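Local coordinates for putative methyl-accepting chemotaxis signal transduction protein (Campylobacter jejuni subsp. jejuni serotype O:2, PDB 4XMR) that probably acts as a transmembrane chemotaxis receptor whose tandem PAS sensory domain binds isoleucine, at residues 45-50 with 145-150. Sequence-based numbering, arbitrary orientation.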
ATOM      1  N   LYS B  45       1.466 -17.823 -11.364  1.00 11.31           N
ATOM      2  CA  LYS B  45       2.235 -18.976 -10.904  1.00 12.59           C
ATOM      3  C   LYS B  45       1.309 -20.059 -10.346  1.00 12.14           C
ATOM      4  O   LYS B  45       1.511 -21.247 -10.613  1.00 13.07           O
ATOM      5  CB  LYS B  45       3.282 -18.552  -9.871  1.00 14.48           C
ATOM      6  CG  LYS B  45       4.240 -19.648  -9.427  1.00 20.48           C
ATOM      7  CD  LYS B  45       5.276 -19.097  -8.444  1.00 23.27           C
ATOM      8  CE  LYS B  45       6.191 -20.195  -7.922  1.00 29.44           C
ATOM      9  NZ  LYS B  45       7.252 -19.643  -7.032  1.00 43.89           N
ATOM     10  N   ASP B  46       0.284 -19.662  -9.595  1.00 10.95           N
ATOM     11  CA  ASP B  46      -0.647 -20.653  -9.074  1.00 11.61           C
ATOM     12  C   ASP B  46      -1.474 -21.303 -10.188  1.00 11.23           C
ATOM     13  O   ASP B  46      -1.750 -22.493 -10.134  1.00 12.60           O
ATOM     14  CB  ASP B  46      -1.538 -20.032  -7.995  1.00 11.59           C
ATOM     15  CG  ASP B  46      -0.971 -20.216  -6.600  1.00 13.40           C
ATOM     16  OD1 ASP B  46      -0.290 -21.242  -6.351  1.00 16.29           O
ATOM     17  OD2 ASP B  46      -1.225 -19.350  -5.737  1.00 13.09           O
ATOM     18  N   ILE B  47      -1.853 -20.544 -11.204  1.00 10.20           N
ATOM     19  CA  ILE B  47      -2.582 -21.144 -12.317  1.00 11.94           C
ATOM     20  C   ILE B  47      -1.695 -22.133 -13.082  1.00 11.21           C
ATOM     21  O   ILE B  47      -2.105 -23.267 -13.366  1.00 12.32           O
ATOM     22  CB  ILE B  47      -3.162 -20.074 -13.269  1.00 10.80           C
ATOM     23  CG1 ILE B  47      -4.206 -19.240 -12.526  1.00 12.76           C
ATOM     24  CG2 ILE B  47      -3.770 -20.742 -14.507  1.00 11.98           C
ATOM     25  CD1 ILE B  47      -4.639 -17.985 -13.267  1.00 13.79           C
ATOM     26  N   ALA B  48      -0.477 -21.702 -13.384  1.00 11.60           N
ATOM     27  CA  ALA B  48       0.450 -22.534 -14.133  1.00 12.40           C
ATOM     28  C   ALA B  48       0.930 -23.755 -13.338  1.00 12.59           C
ATOM     29  O   ALA B  48       1.462 -24.698 -13.917  1.00 15.00           O
ATOM     30  CB  ALA B  48       1.624 -21.698 -14.615  1.00 14.04           C
ATOM     31  N   ASN B  49       0.729 -23.733 -12.024  0.62 12.02           N
ATOM     32  CA  ASN B  49       1.079 -24.869 -11.170  0.62 11.86           C
ATOM     33  C   ASN B  49       0.055 -26.006 -11.245  0.62 12.86           C
ATOM     34  O   ASN B  49       0.312 -27.110 -10.774  0.62 14.26           O
ATOM     35  CB  ASN B  49       1.229 -24.405  -9.720  0.62 13.08           C
ATOM     36  CG  ASN B  49       1.737 -25.489  -8.806  0.62 17.25           C
ATOM     37  OD1 ASN B  49       2.746 -26.127  -9.091  0.62 23.28           O
ATOM     38  ND2 ASN B  49       1.035 -25.714  -7.704  0.62 25.76           N
ATOM     39  N   LEU B  50      -1.108 -25.729 -11.819  1.00 12.90           N
ATOM     40  CA  LEU B  50      -2.093 -26.775 -12.078  1.00 12.34           C
ATOM     41  C   LEU B  50      -1.521 -27.742 -13.112  1.00 13.36           C
ATOM     42  O   LEU B  50      -0.745 -27.334 -13.976  1.00 14.50           O
ATOM     43  CB  LEU B  50      -3.392 -26.176 -12.604  1.00 11.99           C
ATOM     44  CG  LEU B  50      -4.230 -25.390 -11.586  1.00 13.69           C
ATOM     45  CD1 LEU B  50      -5.342 -24.633 -12.312  1.00 14.07           C
ATOM     46  CD2 LEU B  50      -4.812 -26.314 -10.510  1.00 16.27           C
ATOM     47  N   LYS B 145      -1.202 -10.845 -18.149  1.00 12.75           N
ATOM     48  CA  LYS B 145      -0.037 -11.685 -18.316  1.00 12.79           C
ATOM     49  C   LYS B 145      -0.427 -12.948 -19.045  1.00 12.68           C
ATOM     50  O   LYS B 145      -1.395 -13.611 -18.673  1.00 13.05           O
ATOM     51  CB  LYS B 145       0.575 -12.038 -16.959  1.00 15.71           C
ATOM     52  CG  LYS B 145       1.873 -12.818 -17.078  1.00 22.09           C
ATOM     53  CD  LYS B 145       2.877 -12.393 -16.027  1.00 29.13           C
ATOM     54  CE  LYS B 145       4.299 -12.409 -16.578  1.00 27.23           C
ATOM     55  NZ  LYS B 145       4.665 -13.709 -17.214  1.00 25.20           N
ATOM     56  N   ALA B 146       0.326 -13.287 -20.085  1.00 13.28           N
ATOM     57  CA  ALA B 146       0.085 -14.522 -20.802  1.00 14.36           C
ATOM     58  C   ALA B 146       0.503 -15.674 -19.911  1.00 14.20           C
ATOM     59  O   ALA B 146       1.577 -15.642 -19.300  1.00 17.26           O
ATOM     60  CB  ALA B 146       0.864 -14.543 -22.107  1.00 16.08           C
ATOM     61  N   ILE B 147      -0.348 -16.691 -19.832  0.50 13.58           N
ATOM     62  CA  ILE B 147      -0.070 -17.858 -19.009  0.50 14.88           C
ATOM     63  C   ILE B 147       0.355 -19.004 -19.896  0.50 13.45           C
ATOM     64  O   ILE B 147      -0.373 -19.381 -20.816  0.50 14.88           O
ATOM     65  CB  ILE B 147      -1.317 -18.309 -18.231  0.50 17.77           C
ATOM     66  CG1 ILE B 147      -1.954 -17.117 -17.520  0.50 19.19           C
ATOM     67  CG2 ILE B 147      -0.965 -19.427 -17.248  0.50 22.42           C
ATOM     68  CD1 ILE B 147      -1.018 -16.420 -16.570  0.50 22.49           C
ATOM     69  N   TYR B 148       1.524 -19.559 -19.605  1.00 14.90           N
ATOM     70  CA  TYR B 148       2.038 -20.709 -20.333  1.00 16.65           C
ATOM     71  C   TYR B 148       2.140 -21.915 -19.419  1.00 16.89           C
ATOM     72  O   TYR B 148       2.427 -21.777 -18.229  1.00 19.27           O
ATOM     73  CB  TYR B 148       3.418 -20.402 -20.905  1.00 18.89           C
ATOM     74  CG  TYR B 148       3.385 -19.307 -21.931  1.00 17.39           C
ATOM     75  CD1 TYR B 148       3.174 -19.600 -23.277  1.00 18.38           C
ATOM     76  CD2 TYR B 148       3.542 -17.979 -21.560  1.00 16.41           C
ATOM     77  CE1 TYR B 148       3.125 -18.592 -24.221  1.00 20.18           C
ATOM     78  CE2 TYR B 148       3.500 -16.973 -22.494  1.00 20.46           C
ATOM     79  CZ  TYR B 148       3.294 -17.284 -23.818  1.00 20.81           C
ATOM     80  OH  TYR B 148       3.246 -16.266 -24.734  1.00 24.17           O
ATOM     81  N   LYS B 149       1.901 -23.089 -19.988  1.00 16.26           N
ATOM     82  CA  LYS B 149       2.100 -24.352 -19.297  1.00 16.57           C
ATOM     83  C   LYS B 149       2.925 -25.240 -20.217  1.00 14.96           C
ATOM     84  O   LYS B 149       2.521 -25.506 -21.346  1.00 14.41           O
ATOM     85  CB  LYS B 149       0.762 -25.028 -19.009  1.00 17.73           C
ATOM     86  CG  LYS B 149       0.878 -26.363 -18.275  1.00 18.47           C
ATOM     87  CD  LYS B 149       1.446 -26.194 -16.869  1.00 17.99           C
ATOM     88  CE  LYS B 149       1.515 -27.536 -16.152  1.00 18.72           C
ATOM     89  NZ  LYS B 149       1.948 -27.415 -14.735  1.00 17.28           N
ATOM     90  N   ASP B 150       4.092 -25.676 -19.747  1.00 14.15           N
ATOM     91  CA  ASP B 150       5.002 -26.485 -20.549  1.00 13.90           C
ATOM     92  C   ASP B 150       5.268 -25.810 -21.891  1.00 17.05           C
ATOM     93  O   ASP B 150       5.349 -26.466 -22.932  1.00 17.63           O
ATOM     94  CB  ASP B 150       4.454 -27.900 -20.736  1.00 14.58           C
ATOM     95  CG  ASP B 150       4.404 -28.677 -19.435  1.00 14.89           C
ATOM     96  OD1 ASP B 150       4.642 -28.072 -18.367  1.00 15.79           O
ATOM     97  OD2 ASP B 150       4.111 -29.890 -19.466  1.00 15.88           O
TER
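Lys149 reaches from the end of strand 139-149 to the C-terminal end of the long helix 9-48, where its ammonium group bridges two backbone carbonyls. NZ donates to Ala48 O at 2.9 Å, close to the direction of the carbonyl bond (C=O...N 159°), and to Leu50 O at 2.8 Å, approaching from above that carbonyl's plane at 142°. The side chain leaves the strand with CG anti to the backbone N, and a single bend at chi2 (65°) turns the otherwise extended chain so that NZ meets both oxygens. A positive charge here probably complements the carbonyl-rich, partially negative helix end. In this tandem PAS sensor the contact joins the end of the long helix to the antiparallel sheet of the isoleucine-binding domain, in which strand 139-149 runs between 152-162 and 126-132. Deeper in, the contact turns apolar: the CG2 methyls of Ile47 and Ile147 meet at 4.1 Å, their side chains crossing at about a right angle, and Ala48 CB lies 4.3 Å from Ile147 CG2. Ala48 CB also packs against the backbone oxygen of Tyr148, at 3.7 Å. The side chain of Ile47 lies about 13 Å from the bound isoleucine. Tyr52 and Leu55 pack on Lys149, and Leu69 of helix 58-76 on Ile47.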